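Type C neurotoxin (Clostridium botulinum, PDB 3PME) probably attaches the botulinum C/D mosaic neurotoxin to nerve-cell membranes, as its receptor binding domain, through gangliosides and phospholipid. Local coordinates at residues 73-78 with 191-196; 138-143 with 227-232. All coordinates share one frame; numbering follows the deposited sequence.

Contact 1 (73-78 with 191-196); sequences FWIKIS and QMLWIR
F73 sets its CB against CG2 of I195, 4.1 Å away, where strand 68-77 runs antiparallel to strand 193-201 in the concanavalin-like domain. W74 and R196 come next, a hydrogen-bonded pair: W74 N bonds to R196 O at 2.9 Å and R196 N returns the bond to W74 O. Their side chains run side by side, and the guanidinium lies flat on the indole, planes about 16° apart, with R196 NH2 3.6 Å from W74 CD2. R196 CG sits between its own backbone N and carbonyl carbon (chi1 80°), and the chain then stretches out from CG to NE, carrying the guanidinium over the ring. On the other face of the sheet I75 packs CG1 against CG1 of I195, 4.0 Å apart, a non-hydrogen-bonded pair. Back on the face of W74 and R196, K76 and W194 repeat the cation-on-indole theme. The lysine chain is extended until a bend at chi4 (-73°) brings NZ over the six-membered ring, 3.2 Å from W194 CZ3 and towards the rim. I77 then adds a looser touch, CG1 to CB of L193. Just past the paired strands, S78 N bonds to M192 O at 3.0 Å, and S78 OG takes the N-H of M192 at 3.2 Å while also hydrogen-bonding to N190 O and capping helix 79-82 at L81 N. Two buried cations thus rest on indole faces, but neither relies on that alone. D409 probably offsets the charge of K76 through a salt bridge, linking the sheet to the C-terminal end of the chain; R196 is held by the Q217 carbonyl of helix 207-218, with W140 a further cation-pi partner.

Contact 2 (138-143 with 227-232); sequences NKWFFV and WGNPLK
This is a buried contact at the join of the two halves of the receptor binding fold: segment 138-143, which lies on strand 141-148 of the concanavalin-like sheet, meets the loop 227-232, between helix 207-218 and strand 238-241, where the chain passes to the beta-trefoil half. Two hydrogen bonds hold it. W140 N reaches W227 O at 2.9 Å, and the same carbonyl oxygen takes a CA-H contact from K139 CA at 3.3 Å, so one acceptor grips two successive residues. Beside it N138 crosses the W227 indole obliquely. N138 brings ND2 over one face, 3.4 Å from W227 CE3, because chi1 of -161° swings CG away from the backbone N; amide and ring planes stand 55° apart. That amide is fixed at both ends, OD1 by K76 and ND2 by D409, while W227 NE1 bonds to S407 O. N138 O is buried against the indole, 3.2 Å from W227 CE3, and has no polar partner in the model. G228 passes close to W140 with backbone angles (phi 89°) that favour glycine, and its O is held by Y39 OH. The second bond is made by the W140 indole: NE1 donates to N229 OD1 at 2.9 Å, the oxygen lying near the ring plane at its edge, with the N229 amide turned almost perpendicular to the indole.

In the fold
Contacts 1 and 2 lie about 9 Å apart between centres and share one antiparallel sheet, in which strand 68-77 has 193-201 and 141-148 as neighbours. Along the chain the segments alternate: 73-78, 138-143, 191-196, then 227-232. Contact 1 joins two strands within the N-terminal domain; contact 2 joins the segment at the start of the neighbouring strand to a loop of the C-terminal half. They touch directly, through the backbone bond of F73 with V143 and through R196 packing on W140. With D409 as a shared partner, sheet and interdomain joint form one continuous buried network, consistent with a fixed relative placement of the two domains.

Contact 1 (73-78 with 191-196)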
# COMPACT_ATOMS: atom_id res chain seq x y z
N PHE A 73 -2.48 10.97 8.56
CA PHE A 73 -3.47 9.99 8.09
C PHE A 73 -2.87 9.27 6.92
O PHE A 73 -1.89 9.75 6.34
CB PHE A 73 -4.76 10.69 7.63
CG PHE A 73 -4.54 11.74 6.56
CD1 PHE A 73 -4.24 13.05 6.92
CD2 PHE A 73 -4.65 11.42 5.22
CE1 PHE A 73 -4.03 14.02 5.96
CE2 PHE A 73 -4.45 12.39 4.23
CZ PHE A 73 -4.13 13.71 4.61
N TRP A 74 -3.44 8.12 6.55
CA TRP A 74 -3.06 7.47 5.30
C TRP A 74 -4.18 7.70 4.31
O TRP A 74 -5.34 7.82 4.69
CB TRP A 74 -2.89 5.95 5.50
CG TRP A 74 -1.88 5.58 6.52
CD1 TRP A 74 -1.93 5.84 7.86
CD2 TRP A 74 -0.65 4.88 6.29
NE1 TRP A 74 -0.82 5.33 8.48
CE2 TRP A 74 -0.01 4.75 7.54
CE3 TRP A 74 -0.04 4.34 5.15
CZ2 TRP A 74 1.22 4.11 7.68
CZ3 TRP A 74 1.18 3.70 5.29
CH2 TRP A 74 1.80 3.59 6.55
N ILE A 75 -3.84 7.72 3.03
CA ILE A 75 -4.84 7.90 1.99
C ILE A 75 -4.54 6.97 0.81
O ILE A 75 -3.38 6.62 0.56
CB ILE A 75 -4.92 9.40 1.56
CG1 ILE A 75 -6.17 9.67 0.71
CG2 ILE A 75 -3.61 9.85 0.90
CD1 ILE A 75 -6.50 11.17 0.60
N LYS A 76 -5.60 6.59 0.10
CA LYS A 76 -5.52 5.68 -1.04
C LYS A 76 -6.55 6.20 -2.03
O LYS A 76 -7.74 6.25 -1.72
CB LYS A 76 -5.85 4.26 -0.60
CG LYS A 76 -5.93 3.25 -1.73
CD LYS A 76 -6.11 1.85 -1.15
CE LYS A 76 -6.26 0.79 -2.26
NZ LYS A 76 -7.59 0.87 -2.90
N ILE A 77 -6.10 6.63 -3.21
CA ILE A 77 -6.95 7.34 -4.17
C ILE A 77 -7.08 6.53 -5.46
O ILE A 77 -6.09 6.19 -6.08
CB ILE A 77 -6.41 8.76 -4.46
CG1 ILE A 77 -6.19 9.52 -3.15
CG2 ILE A 77 -7.37 9.53 -5.34
CD1 ILE A 77 -5.20 10.67 -3.28
N SER A 78 -8.31 6.19 -5.84
CA SER A 78 -8.53 5.33 -7.00
C SER A 78 -7.89 5.88 -8.28
O SER A 78 -7.64 7.08 -8.41
CB SER A 78 -10.02 5.08 -7.22
OG SER A 78 -10.66 6.19 -7.84
N GLN A 191 -14.68 6.39 -9.12
CA GLN A 191 -13.97 7.45 -8.41
C GLN A 191 -14.26 7.36 -6.92
O GLN A 191 -15.39 7.54 -6.48
CB GLN A 191 -14.32 8.82 -9.00
CG GLN A 191 -13.79 8.99 -10.42
CD GLN A 191 -14.14 10.33 -11.04
OE1 GLN A 191 -15.23 10.86 -10.82
NE2 GLN A 191 -13.21 10.88 -11.82
N MET A 192 -13.22 7.06 -6.15
CA MET A 192 -13.37 6.78 -4.73
C MET A 192 -12.02 6.93 -4.06
O MET A 192 -10.99 6.93 -4.72
CB MET A 192 -13.92 5.36 -4.53
CG MET A 192 -12.94 4.25 -4.96
SD MET A 192 -13.72 2.63 -5.12
CE MET A 192 -14.78 2.92 -6.53
N LEU A 193 -12.03 7.06 -2.74
CA LEU A 193 -10.79 7.06 -1.98
C LEU A 193 -11.04 6.53 -0.58
O LEU A 193 -12.18 6.47 -0.11
CB LEU A 193 -10.21 8.48 -1.89
CG LEU A 193 -10.99 9.52 -1.09
CD1 LEU A 193 -10.60 9.51 0.37
CD2 LEU A 193 -10.74 10.90 -1.66
N TRP A 194 -9.95 6.15 0.07
CA TRP A 194 -9.98 5.63 1.43
C TRP A 194 -9.03 6.46 2.26
O TRP A 194 -7.98 6.87 1.76
CB TRP A 194 -9.50 4.18 1.48
CG TRP A 194 -10.32 3.17 0.74
CD1 TRP A 194 -11.16 2.25 1.30
CD2 TRP A 194 -10.34 2.92 -0.68
NE1 TRP A 194 -11.72 1.46 0.32
CE2 TRP A 194 -11.23 1.85 -0.90
CE3 TRP A 194 -9.69 3.49 -1.78
CZ2 TRP A 194 -11.51 1.35 -2.18
CZ3 TRP A 194 -9.96 3.00 -3.05
CH2 TRP A 194 -10.87 1.93 -3.24
N ILE A 195 -9.38 6.68 3.52
CA ILE A 195 -8.49 7.30 4.49
C ILE A 195 -8.43 6.38 5.70
O ILE A 195 -9.41 5.70 6.01
CB ILE A 195 -9.02 8.68 4.90
CG1 ILE A 195 -8.85 9.66 3.74
CG2 ILE A 195 -8.29 9.22 6.15
CD1 ILE A 195 -9.61 10.97 3.93
N ARG A 196 -7.30 6.33 6.38
CA ARG A 196 -7.26 5.62 7.66
C ARG A 196 -6.40 6.33 8.70
O ARG A 196 -5.50 7.09 8.36
CB ARG A 196 -6.81 4.17 7.49
CG ARG A 196 -5.28 3.99 7.37
CD ARG A 196 -5.01 2.51 7.24
NE ARG A 196 -3.64 2.12 7.54
CZ ARG A 196 -2.71 1.90 6.62
NH1 ARG A 196 -3.00 2.07 5.33
NH2 ARG A 196 -1.51 1.49 6.97

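Contact 2 (138-143 with 227-232)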
# COMPACT_ATOMS: atom_id res chain seq x y z
N ASN A 138 -3.70 4.72 -6.40
CA ASN A 138 -4.41 3.65 -5.69
C ASN A 138 -3.59 2.87 -4.68
O ASN A 138 -3.93 1.73 -4.33
CB ASN A 138 -5.08 2.67 -6.68
CG ASN A 138 -6.16 1.85 -6.01
OD1 ASN A 138 -6.98 2.39 -5.26
ND2 ASN A 138 -6.20 0.54 -6.31
N LYS A 139 -2.51 3.47 -4.19
CA LYS A 139 -1.69 2.85 -3.16
C LYS A 139 -1.84 3.64 -1.87
O LYS A 139 -1.92 4.86 -1.90
CB LYS A 139 -0.21 2.84 -3.57
CG LYS A 139 0.07 2.02 -4.80
CD LYS A 139 1.54 1.98 -5.13
CE LYS A 139 1.76 1.21 -6.43
NZ LYS A 139 3.13 1.43 -6.95
N TRP A 140 -1.92 2.95 -0.75
CA TRP A 140 -1.92 3.65 0.54
C TRP A 140 -0.60 4.38 0.72
O TRP A 140 0.46 3.77 0.59
CB TRP A 140 -2.03 2.66 1.68
CG TRP A 140 -3.36 1.99 1.85
CD1 TRP A 140 -3.72 0.73 1.45
CD2 TRP A 140 -4.51 2.54 2.50
NE1 TRP A 140 -5.02 0.47 1.81
CE2 TRP A 140 -5.52 1.56 2.47
CE3 TRP A 140 -4.77 3.77 3.12
CZ2 TRP A 140 -6.79 1.78 3.02
CZ3 TRP A 140 -6.02 3.98 3.67
CH2 TRP A 140 -7.02 2.99 3.62
N PHE A 141 -0.65 5.67 1.03
CA PHE A 141 0.55 6.37 1.49
C PHE A 141 0.25 7.20 2.72
O PHE A 141 -0.90 7.60 2.94
CB PHE A 141 1.25 7.17 0.37
CG PHE A 141 0.41 8.26 -0.24
CD1 PHE A 141 -0.43 7.98 -1.31
CD2 PHE A 141 0.54 9.58 0.17
CE1 PHE A 141 -1.18 8.99 -1.91
CE2 PHE A 141 -0.19 10.60 -0.43
CZ PHE A 141 -1.05 10.31 -1.47
N PHE A 142 1.27 7.41 3.54
CA PHE A 142 1.14 8.10 4.83
C PHE A 142 1.46 9.58 4.68
O PHE A 142 2.54 9.97 4.21
CB PHE A 142 2.06 7.44 5.85
CG PHE A 142 2.00 8.07 7.22
CD1 PHE A 142 0.80 8.16 7.90
CD2 PHE A 142 3.16 8.55 7.82
CE1 PHE A 142 0.74 8.74 9.17
CE2 PHE A 142 3.11 9.12 9.08
CZ PHE A 142 1.90 9.21 9.76
N VAL A 143 0.50 10.41 5.08
CA VAL A 143 0.65 11.86 4.99
C VAL A 143 0.82 12.45 6.38
O VAL A 143 0.16 12.02 7.34
CB VAL A 143 -0.59 12.50 4.32
CG1 VAL A 143 -0.50 14.04 4.32
CG2 VAL A 143 -0.77 11.96 2.90
N TRP A 227 -1.00 -2.67 -3.50
CA TRP A 227 -1.64 -1.40 -3.16
C TRP A 227 -1.37 -0.97 -1.72
O TRP A 227 -1.81 0.11 -1.30
CB TRP A 227 -3.16 -1.55 -3.31
CG TRP A 227 -3.54 -2.23 -4.58
CD1 TRP A 227 -4.04 -3.50 -4.72
CD2 TRP A 227 -3.42 -1.70 -5.90
NE1 TRP A 227 -4.25 -3.78 -6.04
CE2 TRP A 227 -3.87 -2.70 -6.79
CE3 TRP A 227 -2.95 -0.48 -6.42
CZ2 TRP A 227 -3.89 -2.50 -8.17
CZ3 TRP A 227 -2.98 -0.29 -7.79
CH2 TRP A 227 -3.44 -1.30 -8.65
N GLY A 228 -0.70 -1.81 -0.95
CA GLY A 228 -0.53 -1.56 0.48
C GLY A 228 -1.60 -2.11 1.41
O GLY A 228 -1.61 -1.82 2.60
N ASN A 229 -2.53 -2.90 0.86
CA ASN A 229 -3.53 -3.60 1.67
C ASN A 229 -2.87 -4.82 2.31
O ASN A 229 -1.88 -5.34 1.80
CB ASN A 229 -4.67 -4.13 0.79
CG ASN A 229 -5.30 -3.08 -0.09
OD1 ASN A 229 -5.58 -1.97 0.34
ND2 ASN A 229 -5.56 -3.45 -1.35
N PRO A 230 -3.46 -5.34 3.41
CA PRO A 230 -2.95 -6.61 3.93
C PRO A 230 -3.06 -7.73 2.91
O PRO A 230 -4.10 -7.86 2.24
CB PRO A 230 -3.88 -6.89 5.12
CG PRO A 230 -4.28 -5.49 5.57
CD PRO A 230 -4.48 -4.75 4.28
N LEU A 231 -1.99 -8.51 2.79
CA LEU A 231 -1.98 -9.71 1.95
C LEU A 231 -2.76 -10.78 2.68
O LEU A 231 -2.69 -10.87 3.91
CB LEU A 231 -0.53 -10.15 1.71
CG LEU A 231 -0.31 -11.08 0.51
CD1 LEU A 231 -0.39 -10.28 -0.79
CD2 LEU A 231 1.03 -11.77 0.64
N LYS A 232 -3.55 -11.56 1.94
CA LYS A 232 -4.41 -12.56 2.56
C LYS A 232 -4.25 -13.92 1.90
O LYS A 232 -4.02 -14.02 0.70
CB LYS A 232 -5.88 -12.15 2.44
CG LYS A 232 -6.24 -10.86 3.19
CD LYS A 232 -7.64 -10.38 2.84
CE LYS A 232 -7.72 -9.89 1.39
NZ LYS A 232 -9.04 -9.27 1.06